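Local coordinates for WGR domain-containing protein (Bacteroides fragilis, PDB 2RA8) that is of unknown function but joins a WGR domain to a leucine-rich-repeat domain, an architecture consistent with a role in binding other macromolecules, at residues L195-I200 / L221-L226. Residues are numbered along the deposited sequence; the frame is centred on the assembly and turned at random.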
ATOM      1  N   LEU A 195      -4.805   2.506  30.116  1.00 19.94           N
ATOM      2  CA  LEU A 195      -4.075   2.199  28.870  1.00 13.54           C
ATOM      3  C   LEU A 195      -3.265   0.918  28.855  1.00 16.17           C
ATOM      4  O   LEU A 195      -2.428   0.683  29.733  1.00 23.18           O
ATOM      5  CB  LEU A 195      -3.133   3.364  28.503  1.00 13.02           C
ATOM      6  CG  LEU A 195      -3.673   4.657  27.884  1.00 29.34           C
ATOM      7  CD1 LEU A 195      -4.680   5.300  28.807  1.00 40.81           C
ATOM      8  CD2 LEU A 195      -2.515   5.628  27.639  1.00 16.58           C
ATOM      9  N   LYS A 196      -3.510   0.077  27.853  1.00 17.22           N
ATOM     10  CA  LYS A 196      -2.772  -1.175  27.703  1.00 12.31           C
ATOM     11  C   LYS A 196      -1.829  -1.081  26.528  1.00 24.21           C
ATOM     12  O   LYS A 196      -0.787  -1.744  26.494  1.00 19.33           O
ATOM     13  CB  LYS A 196      -3.716  -2.356  27.444  1.00 17.22           C
ATOM     14  CG  LYS A 196      -4.712  -2.638  28.567  1.00 35.39           C
ATOM     15  CD  LYS A 196      -4.532  -4.054  29.105  1.00 26.51           C
ATOM     16  CE  LYS A 196      -5.786  -4.558  29.814  1.00 55.17           C
ATOM     17  NZ  LYS A 196      -6.922  -4.741  28.862  1.00 59.27           N
ATOM     18  N   SER A 197      -2.204  -0.267  25.544  1.00 18.83           N
ATOM     19  CA  SER A 197      -1.385  -0.097  24.353  1.00 23.26           C
ATOM     20  C   SER A 197      -1.278   1.355  23.945  1.00 22.08           C
ATOM     21  O   SER A 197      -2.278   2.076  23.866  1.00 24.27           O
ATOM     22  CB  SER A 197      -1.968  -0.916  23.187  1.00 23.34           C
ATOM     23  OG  SER A 197      -1.060  -0.963  22.102  1.00 33.48           O
ATOM     24  N   LEU A 198      -0.049   1.777  23.669  1.00 15.39           N
ATOM     25  CA  LEU A 198       0.241   3.141  23.272  1.00 17.93           C
ATOM     26  C   LEU A 198       1.238   3.148  22.147  1.00 16.51           C
ATOM     27  O   LEU A 198       2.378   2.702  22.314  1.00 19.32           O
ATOM     28  CB  LEU A 198       0.829   3.922  24.455  1.00 16.39           C
ATOM     29  CG  LEU A 198       1.350   5.332  24.153  1.00 19.33           C
ATOM     30  CD1 LEU A 198       0.217   6.188  23.579  1.00 15.74           C
ATOM     31  CD2 LEU A 198       1.919   5.960  25.425  1.00 22.79           C
ATOM     32  N   GLU A 199       0.815   3.646  20.990  1.00 18.09           N
ATOM     33  CA  GLU A 199       1.698   3.727  19.835  1.00 18.26           C
ATOM     34  C   GLU A 199       1.594   5.096  19.245  1.00 21.56           C
ATOM     35  O   GLU A 199       0.496   5.588  18.988  1.00 10.81           O
ATOM     36  CB  GLU A 199       1.322   2.693  18.765  1.00 29.78           C
ATOM     37  CG  GLU A 199       1.972   2.957  17.388  1.00 12.35           C
ATOM     38  CD  GLU A 199       1.800   1.786  16.419  1.00 19.81           C
ATOM     39  OE1 GLU A 199       0.732   1.135  16.445  1.00 33.47           O
ATOM     40  OE2 GLU A 199       2.727   1.526  15.627  1.00 39.27           O
ATOM     41  N   ILE A 200       2.739   5.734  19.040  1.00 20.33           N
ATOM     42  CA  ILE A 200       2.754   7.063  18.463  1.00 23.21           C
ATOM     43  C   ILE A 200       3.598   7.038  17.208  1.00 22.46           C
ATOM     44  O   ILE A 200       4.767   6.656  17.235  1.00 19.41           O
ATOM     45  CB  ILE A 200       3.297   8.097  19.472  1.00 21.05           C
ATOM     46  CG1 ILE A 200       2.430   8.092  20.747  1.00 18.25           C
ATOM     47  CG2 ILE A 200       3.302   9.479  18.840  1.00 15.98           C
ATOM     48  CD1 ILE A 200       2.908   9.043  21.835  1.00 25.32           C
ATOM     49  N   LEU A 221       0.328  -0.844  31.188  1.00 22.15           N
ATOM     50  CA  LEU A 221       0.726  -0.801  29.777  1.00 14.46           C
ATOM     51  C   LEU A 221       1.381  -2.121  29.378  1.00 17.41           C
ATOM     52  O   LEU A 221       2.193  -2.674  30.124  1.00 17.86           O
ATOM     53  CB  LEU A 221       1.708   0.349  29.537  1.00 18.86           C
ATOM     54  CG  LEU A 221       1.935   0.711  28.063  1.00 18.94           C
ATOM     55  CD1 LEU A 221       0.656   1.282  27.495  1.00 13.05           C
ATOM     56  CD2 LEU A 221       3.049   1.721  27.937  1.00 19.01           C
ATOM     57  N   GLU A 222       1.016  -2.643  28.209  1.00 22.30           N
ATOM     58  CA  GLU A 222       1.582  -3.903  27.722  1.00 20.73           C
ATOM     59  C   GLU A 222       2.354  -3.716  26.432  1.00 15.22           C
ATOM     60  O   GLU A 222       3.225  -4.518  26.092  1.00 24.59           O
ATOM     61  CB  GLU A 222       0.470  -4.931  27.505  1.00 20.48           C
ATOM     62  CG  GLU A 222      -0.352  -5.210  28.766  1.00 28.38           C
ATOM     63  CD  GLU A 222      -1.309  -6.372  28.597  1.00 35.51           C
ATOM     64  OE1 GLU A 222      -1.985  -6.439  27.546  1.00 33.28           O
ATOM     65  OE2 GLU A 222      -1.390  -7.212  29.516  1.00 48.01           O
ATOM     66  N   LYS A 223       2.026  -2.650  25.713  1.00 16.85           N
ATOM     67  CA  LYS A 223       2.681  -2.327  24.451  1.00 19.51           C
ATOM     68  C   LYS A 223       2.957  -0.844  24.322  1.00 17.57           C
ATOM     69  O   LYS A 223       2.088  -0.013  24.589  1.00 13.32           O
ATOM     70  CB  LYS A 223       1.815  -2.785  23.267  1.00 23.89           C
ATOM     71  CG  LYS A 223       2.370  -2.383  21.903  1.00 15.11           C
ATOM     72  CD  LYS A 223       1.692  -3.121  20.759  1.00 21.00           C
ATOM     73  CE  LYS A 223       2.242  -2.642  19.417  1.00 37.53           C
ATOM     74  NZ  LYS A 223       1.755  -3.464  18.278  1.00 37.23           N
ATOM     75  N   LEU A 224       4.181  -0.515  23.923  1.00 18.22           N
ATOM     76  CA  LEU A 224       4.605   0.865  23.718  1.00 24.43           C
ATOM     77  C   LEU A 224       5.452   0.919  22.490  1.00 21.54           C
ATOM     78  O   LEU A 224       6.507   0.300  22.434  1.00 16.87           O
ATOM     79  CB  LEU A 224       5.429   1.385  24.902  1.00 24.84           C
ATOM     80  CG  LEU A 224       6.113   2.754  24.721  1.00 16.63           C
ATOM     81  CD1 LEU A 224       5.080   3.849  24.445  1.00 16.25           C
ATOM     82  CD2 LEU A 224       6.912   3.092  25.982  1.00 25.11           C
ATOM     83  N   VAL A 225       4.982   1.647  21.491  1.00 19.76           N
ATOM     84  CA  VAL A 225       5.712   1.799  20.245  1.00 16.43           C
ATOM     85  C   VAL A 225       5.793   3.266  19.932  1.00 18.82           C
ATOM     86  O   VAL A 225       4.773   3.952  19.844  1.00 22.40           O
ATOM     87  CB  VAL A 225       5.017   1.066  19.085  1.00 17.76           C
ATOM     88  CG1 VAL A 225       5.691   1.422  17.758  1.00 10.66           C
ATOM     89  CG2 VAL A 225       5.109  -0.439  19.304  1.00 16.28           C
ATOM     90  N   LEU A 226       7.020   3.756  19.778  1.00 22.82           N
ATOM     91  CA  LEU A 226       7.256   5.159  19.481  1.00 22.84           C
ATOM     92  C   LEU A 226       8.123   5.315  18.266  1.00 15.76           C
ATOM     93  O   LEU A 226       9.202   4.722  18.188  1.00 24.42           O
ATOM     94  CB  LEU A 226       7.964   5.849  20.657  1.00 21.57           C
ATOM     95  CG  LEU A 226       7.286   5.860  22.034  1.00 24.33           C
ATOM     96  CD1 LEU A 226       8.242   6.461  23.060  1.00 25.01           C
ATOM     97  CD2 LEU A 226       5.979   6.652  21.977  1.00 18.50           C
TER
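Leu-198 and Leu-224 pack side by side on the buried face of two parallel strands, CD2 of Leu-198 lying 3.9 Å from CD1 of Leu-224. Ile-200 and Leu-226 repeat the pairing two residues further on, CD2 of Leu-226 resting against CB, CG1 and CD1 of Ile-200. At the entry to the strands Leu-221 reaches across: with CG anti to the backbone N (chi1 -166°), it brings CD1 to 4.0 Å from CB of Leu-198 and over the carbonyl of Lys-196. That carbonyl oxygen is gripped twice, by N of Glu-222 at 2.6 Å and, less straight, by N of Lys-223 at 3.1 Å, which ties the residues leading into strand 223-226 to the start of its neighbour. The parallel ladder continues from Leu-198 N to Lys-223 O, from Val-225 N to Leu-198 O and from Ile-200 N to Val-225 O.

The face carrying Ser-197, Glu-199, Lys-223 and Val-225 is more polar and, apart from buried Val-225, partly exposed. OG of Ser-197 lies against the extended aliphatic chain of Lys-223, and Glu-199 runs alongside Val-225, its OE2 3.7 Å from CG1. At the loose, solvent-facing end Lys-196 and Glu-222 point the same way, but NZ of Lys-196 stays 5.4 Å from OE1 of Glu-222; OE2 of Glu-222 forms a salt bridge with Lys-255 instead.

The pair belongs to the parallel sheet of the leucine-rich-repeat domain. Helix 207-215 makes the beta-alpha-beta crossover between them, receiving Ile-200 on Val-209 and Leu-226 on Ile-213, while strand 176-180 flanks segment 195-200 and strand 256-260 flanks segment 221-226.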